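Peptidoglycan glycosyltransferase (Eggerthella lenta, PDB 4MNR) belongs to the penicillin-binding proteins and probably acts in the bacterial cell wall, through a domain of the beta-lactamase-like fold. Local coordinates at residues S208-N222 and S240-M252. Sequence-based numbering, arbitrary orientation. Where two conformers were deposited one is given.
Sequences SSPGTMEIGNATVSN and SSNTVFGQLGVEM
The amide of Gln247 has the selenomethionine Met213 over one face: SE is 3.7 Å from CD of Gln247, almost all of it perpendicular to the amide plane. The bend at chi3 (-76°) folds Met213 CE over the same face. At the edge, Gln247 NE2 donates to Ser208 O at 2.7 Å, in the amide plane but bent at hydrogen (139°), and also to Thr243 O, one helical turn back. A water joins Gln247 OE1 to Ser208 N.

The Asn222 amide lies at the start of helix 242-263. Its OD1 takes Thr243 N at 3.0 Å in a nearly straight bond (179°), tilted from the carbonyl plane, and Ser241 OG at 2.9 Å. On its nitrogen side, ND2 donates in plane to Ser209 OG. That hydroxyl in turn donates to Ser241 OG (2.7 Å between the two OG atoms). Ser241 is the N-cap: its OG accepts from Val244 N, while its bonds to Ser209 and Asn222 tie the cap to the strand segment.

Ser240-Ser241-Asn242 matches the SxN motif of penicillin-binding proteins. Ser240 OG is hydrogen-bonded to NZ of Lys188 and of Lys400, residues consistent with the SxxK and KTG motifs, and Asn242 OD1 is hydrogen-bonded to Lys188 NZ as well. The other end of the Asn242 amide faces the hairpin: ND2 donates to Ser221 O at 3.0 Å, within both the amide and carbonyl planes.

Thr243 fits into the open end of hairpin 212-221, with OG1 toward Pro210 O and Asn222 OD1 and its CG2 methyl against Val220 O. Ile215 CD1 lies 4.0 Å from Gly246 C, over bare backbone, while Ile215 CG2 meets Val250 CG2 at 3.8 Å. Val220 CG1 rests against the Asn242 carbonyl, and Trp296 of helix 291-298 touches both residues.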
loop_
_atom_site.group_PDB
_atom_site.type_symbol
_atom_site.label_atom_id
_atom_site.label_comp_id
_atom_site.label_asym_id
_atom_site.label_seq_id
_atom_site.Cartn_x
_atom_site.Cartn_y
_atom_site.Cartn_z
ATOM N N SER A 208 1.951 -29.998 6.119
ATOM C CA SER A 208 0.573 -30.447 5.974
ATOM C C SER A 208 -0.337 -29.229 5.806
ATOM O O SER A 208 -0.149 -28.214 6.478
ATOM C CB SER A 208 0.147 -31.271 7.190
ATOM O OG SER A 208 -1.145 -31.827 7.009
ATOM N N SER A 209 -1.319 -29.325 4.913
ATOM C CA SER A 209 -2.233 -28.211 4.661
ATOM C C SER A 209 -3.715 -28.608 4.826
ATOM O O SER A 209 -4.485 -28.592 3.861
ATOM C CB SER A 209 -1.967 -27.615 3.266
ATOM O OG SER A 209 -2.762 -26.461 3.023
ATOM N N PRO A 210 -4.129 -28.941 6.058
ATOM C CA PRO A 210 -5.529 -29.327 6.278
ATOM C C PRO A 210 -6.474 -28.134 6.172
ATOM O O PRO A 210 -6.020 -26.990 6.225
ATOM C CB PRO A 210 -5.525 -29.864 7.710
ATOM C CG PRO A 210 -4.368 -29.180 8.367
ATOM C CD PRO A 210 -3.335 -29.009 7.299
ATOM N N GLY A 211 -7.774 -28.395 6.039
ATOM C CA GLY A 211 -8.737 -27.318 5.913
ATOM C C GLY A 211 -8.820 -26.542 7.214
ATOM O O GLY A 211 -8.976 -25.317 7.219
ATOM N N THR A 212 -8.755 -27.270 8.319
ATOM C CA THR A 212 -8.710 -26.653 9.631
ATOM C C THR A 212 -7.686 -27.392 10.467
ATOM O O THR A 212 -7.375 -28.557 10.219
ATOM C CB THR A 212 -10.078 -26.720 10.358
ATOM O OG1 THR A 212 -10.399 -28.083 10.642
ATOM C CG2 THR A 212 -11.192 -26.122 9.509
HETATM N N MSE A 213 -7.161 -26.705 11.466
HETATM C CA MSE A 213 -6.341 -27.350 12.479
HETATM C C MSE A 213 -6.302 -26.538 13.754
HETATM O O MSE A 213 -6.462 -25.315 13.739
HETATM C CB MSE A 213 -4.929 -27.622 11.982
HETATM C CG MSE A 213 -4.077 -26.406 11.923
HETATM SE SE MSE A 213 -2.372 -26.882 11.156
HETATM C CE MSE A 213 -1.552 -27.776 12.644
ATOM N N GLU A 214 -6.103 -27.229 14.863
ATOM C CA GLU A 214 -5.975 -26.539 16.130
ATOM C C GLU A 214 -4.532 -26.099 16.347
ATOM O O GLU A 214 -3.595 -26.901 16.276
ATOM C CB GLU A 214 -6.471 -27.403 17.292
ATOM C CG GLU A 214 -6.299 -26.747 18.654
ATOM C CD GLU A 214 -4.950 -27.046 19.257
ATOM O OE1 GLU A 214 -4.500 -28.205 19.123
ATOM O OE2 GLU A 214 -4.340 -26.121 19.842
ATOM N N ILE A 215 -4.360 -24.804 16.586
ATOM C CA ILE A 215 -3.069 -24.270 16.993
ATOM C C ILE A 215 -3.342 -23.366 18.182
ATOM O O ILE A 215 -4.190 -22.481 18.107
ATOM C CB ILE A 215 -2.384 -23.453 15.866
ATOM C CG1 ILE A 215 -2.118 -24.332 14.633
ATOM C CG2 ILE A 215 -1.090 -22.830 16.390
ATOM C CD1 ILE A 215 -1.535 -23.566 13.412
ATOM N N GLY A 216 -2.659 -23.613 19.292
ATOM C CA GLY A 216 -2.855 -22.820 20.497
ATOM C C GLY A 216 -4.285 -22.795 21.026
ATOM O O GLY A 216 -4.780 -21.745 21.445
ATOM N N ASN A 217 -4.957 -23.940 20.979
ATOM C CA ASN A 217 -6.287 -24.090 21.584
ATOM C C ASN A 217 -7.438 -23.355 20.893
ATOM O O ASN A 217 -8.524 -23.231 21.454
ATOM C CB ASN A 217 -6.232 -23.738 23.072
ATOM C CG ASN A 217 -5.052 -24.382 23.759
ATOM O OD1 ASN A 217 -4.843 -25.590 23.636
ATOM N ND2 ASN A 217 -4.251 -23.576 24.452
ATOM N N ALA A 218 -7.198 -22.869 19.677
ATOM C CA ALA A 218 -8.290 -22.442 18.826
ATOM C C ALA A 218 -7.908 -22.820 17.389
ATOM O O ALA A 218 -6.872 -23.424 17.169
ATOM C CB ALA A 218 -8.534 -20.949 18.959
ATOM N N THR A 219 -8.740 -22.447 16.429
ATOM C CA THR A 219 -8.638 -22.966 15.064
ATOM C C THR A 219 -7.936 -22.017 14.080
ATOM O O THR A 219 -8.139 -20.806 14.116
ATOM C CB THR A 219 -10.055 -23.280 14.542
ATOM O OG1 THR A 219 -10.656 -24.269 15.388
ATOM C CG2 THR A 219 -10.019 -23.798 13.129
ATOM N N VAL A 220 -7.099 -22.576 13.209
ATOM C CA VAL A 220 -6.610 -21.864 12.035
ATOM C C VAL A 220 -7.199 -22.623 10.853
ATOM O O VAL A 220 -7.174 -23.856 10.831
ATOM C CB VAL A 220 -5.069 -21.880 11.940
ATOM C CG1 VAL A 220 -4.595 -21.196 10.656
ATOM C CG2 VAL A 220 -4.460 -21.214 13.155
ATOM N N SER A 221 -7.748 -21.901 9.884
ATOM C CA SER A 221 -8.416 -22.560 8.762
ATOM C C SER A 221 -7.972 -21.982 7.430
ATOM O O SER A 221 -7.754 -20.775 7.310
ATOM C CB SER A 221 -9.942 -22.438 8.878
ATOM O OG SER A 221 -10.449 -23.080 10.036
ATOM N N ASN A 222 -7.835 -22.851 6.432
ATOM C CA ASN A 222 -7.616 -22.403 5.067
ATOM C C ASN A 222 -8.866 -21.700 4.590
ATOM O O ASN A 222 -9.959 -21.917 5.136
ATOM C CB ASN A 222 -7.330 -23.588 4.143
ATOM C CG ASN A 222 -5.873 -24.027 4.182
ATOM O OD1 ASN A 222 -5.006 -23.292 4.638
ATOM N ND2 ASN A 222 -5.604 -25.232 3.702
ATOM N N SER A 240 -2.041 -19.940 -1.261
ATOM C CA SER A 240 -2.300 -19.115 -0.078
ATOM C C SER A 240 -2.876 -19.900 1.111
ATOM O O SER A 240 -3.926 -19.550 1.644
ATOM C CB SER A 240 -3.213 -17.942 -0.422
ATOM O OG SER A 240 -2.973 -16.883 0.488
ATOM N N SER A 241 -2.177 -20.943 1.541
ATOM C CA SER A 241 -2.669 -21.767 2.652
ATOM C C SER A 241 -2.401 -21.152 4.029
ATOM O O SER A 241 -1.248 -20.948 4.423
ATOM C CB SER A 241 -2.044 -23.166 2.594
ATOM O OG SER A 241 -2.323 -23.871 3.799
ATOM N N ASN A 242 -3.468 -20.866 4.767
ATOM C CA ASN A 242 -3.323 -20.325 6.115
ATOM C C ASN A 242 -2.779 -21.374 7.081
ATOM O O ASN A 242 -2.016 -21.057 8.000
ATOM C CB ASN A 242 -4.672 -19.822 6.654
ATOM C CG ASN A 242 -5.216 -18.620 5.877
ATOM O OD1 ASN A 242 -4.459 -17.780 5.391
ATOM N ND2 ASN A 242 -6.548 -18.540 5.767
ATOM N N THR A 243 -3.187 -22.627 6.904
ATOM C CA THR A 243 -2.722 -23.652 7.851
ATOM C C THR A 243 -1.229 -23.947 7.706
ATOM O O THR A 243 -0.560 -24.259 8.690
ATOM C CB THR A 243 -3.557 -24.935 7.829
ATOM O OG1 THR A 243 -3.557 -25.496 6.515
ATOM C CG2 THR A 243 -5.005 -24.641 8.277
ATOM N N VAL A 244 -0.692 -23.828 6.496
ATOM C CA VAL A 244 0.751 -23.963 6.347
ATOM C C VAL A 244 1.461 -22.755 6.950
ATOM O O VAL A 244 2.420 -22.898 7.697
ATOM C CB VAL A 244 1.150 -24.084 4.876
ATOM C CG1 VAL A 244 2.667 -23.930 4.716
ATOM C CG2 VAL A 244 0.679 -25.424 4.314
ATOM N N PHE A 245 0.996 -21.557 6.622
ATOM C CA PHE A 245 1.670 -20.370 7.158
ATOM C C PHE A 245 1.550 -20.250 8.681
ATOM O O PHE A 245 2.474 -19.762 9.341
ATOM C CB PHE A 245 1.271 -19.100 6.393
ATOM C CG PHE A 245 2.067 -18.914 5.146
ATOM C CD1 PHE A 245 1.732 -19.604 3.989
ATOM C CD2 PHE A 245 3.207 -18.122 5.146
ATOM C CE1 PHE A 245 2.503 -19.470 2.845
ATOM C CE2 PHE A 245 3.987 -17.976 3.998
ATOM C CZ PHE A 245 3.630 -18.653 2.844
ATOM N N GLY A 246 0.447 -20.748 9.238
ATOM C CA GLY A 246 0.285 -20.771 10.677
ATOM C C GLY A 246 1.349 -21.637 11.326
ATOM O O GLY A 246 1.987 -21.241 12.301
ATOM N N GLN A 247 1.548 -22.825 10.769
ATOM C CA GLN A 247 2.568 -23.735 11.276
ATOM C C GLN A 247 3.957 -23.142 11.118
ATOM O O GLN A 247 4.812 -23.323 11.984
ATOM C CB GLN A 247 2.491 -25.072 10.548
ATOM C CG GLN A 247 1.211 -25.845 10.847
ATOM C CD GLN A 247 1.128 -27.103 10.014
ATOM O OE1 GLN A 247 1.625 -28.158 10.418
ATOM N NE2 GLN A 247 0.525 -26.991 8.826
ATOM N N LEU A 248 4.189 -22.464 9.993
ATOM C CA LEU A 248 5.475 -21.833 9.746
ATOM C C LEU A 248 5.738 -20.735 10.784
ATOM O O LEU A 248 6.842 -20.618 11.292
ATOM C CB LEU A 248 5.543 -21.301 8.301
ATOM C CG LEU A 248 6.790 -20.501 7.933
ATOM C CD1 LEU A 248 8.061 -21.358 8.055
ATOM C CD2 LEU A 248 6.626 -19.931 6.513
ATOM N N GLY A 249 4.710 -19.960 11.121
ATOM C CA GLY A 249 4.811 -18.959 12.174
ATOM C C GLY A 249 5.218 -19.542 13.521
ATOM O O GLY A 249 6.107 -19.012 14.189
ATOM N N VAL A 250 4.567 -20.629 13.921
ATOM C CA VAL A 250 4.904 -21.286 15.178
ATOM C C VAL A 250 6.329 -21.830 15.118
ATOM O O VAL A 250 7.071 -21.769 16.099
ATOM C CB VAL A 250 3.911 -22.420 15.495
ATOM C CG1 VAL A 250 4.442 -23.319 16.613
ATOM C CG2 VAL A 250 2.550 -21.841 15.852
ATOM N N GLU A 251 6.718 -22.361 13.964
ATOM C CA GLU A 251 8.062 -22.914 13.834
ATOM C C GLU A 251 9.134 -21.829 13.953
ATOM O O GLU A 251 10.162 -22.028 14.619
ATOM C CB GLU A 251 8.217 -23.682 12.520
ATOM C CG GLU A 251 9.595 -24.294 12.361
ATOM C CD GLU A 251 9.675 -25.291 11.228
ATOM O OE1 GLU A 251 8.673 -25.445 10.498
ATOM O OE2 GLU A 251 10.744 -25.925 11.075
HETATM N N MSE A 252 8.910 -20.680 13.328
HETATM C CA MSE A 252 9.916 -19.619 13.389
HETATM C C MSE A 252 9.910 -18.909 14.738
HETATM O O MSE A 252 10.945 -18.415 15.190
HETATM C CB MSE A 252 9.784 -18.622 12.231
HETATM C CG MSE A 252 8.674 -17.602 12.367
HETATM SE SE MSE A 252 8.824 -16.202 11.000
HETATM C CE MSE A 252 8.721 -17.322 9.399
HETATM O O HOH W 1 3.068 -29.880 8.764
#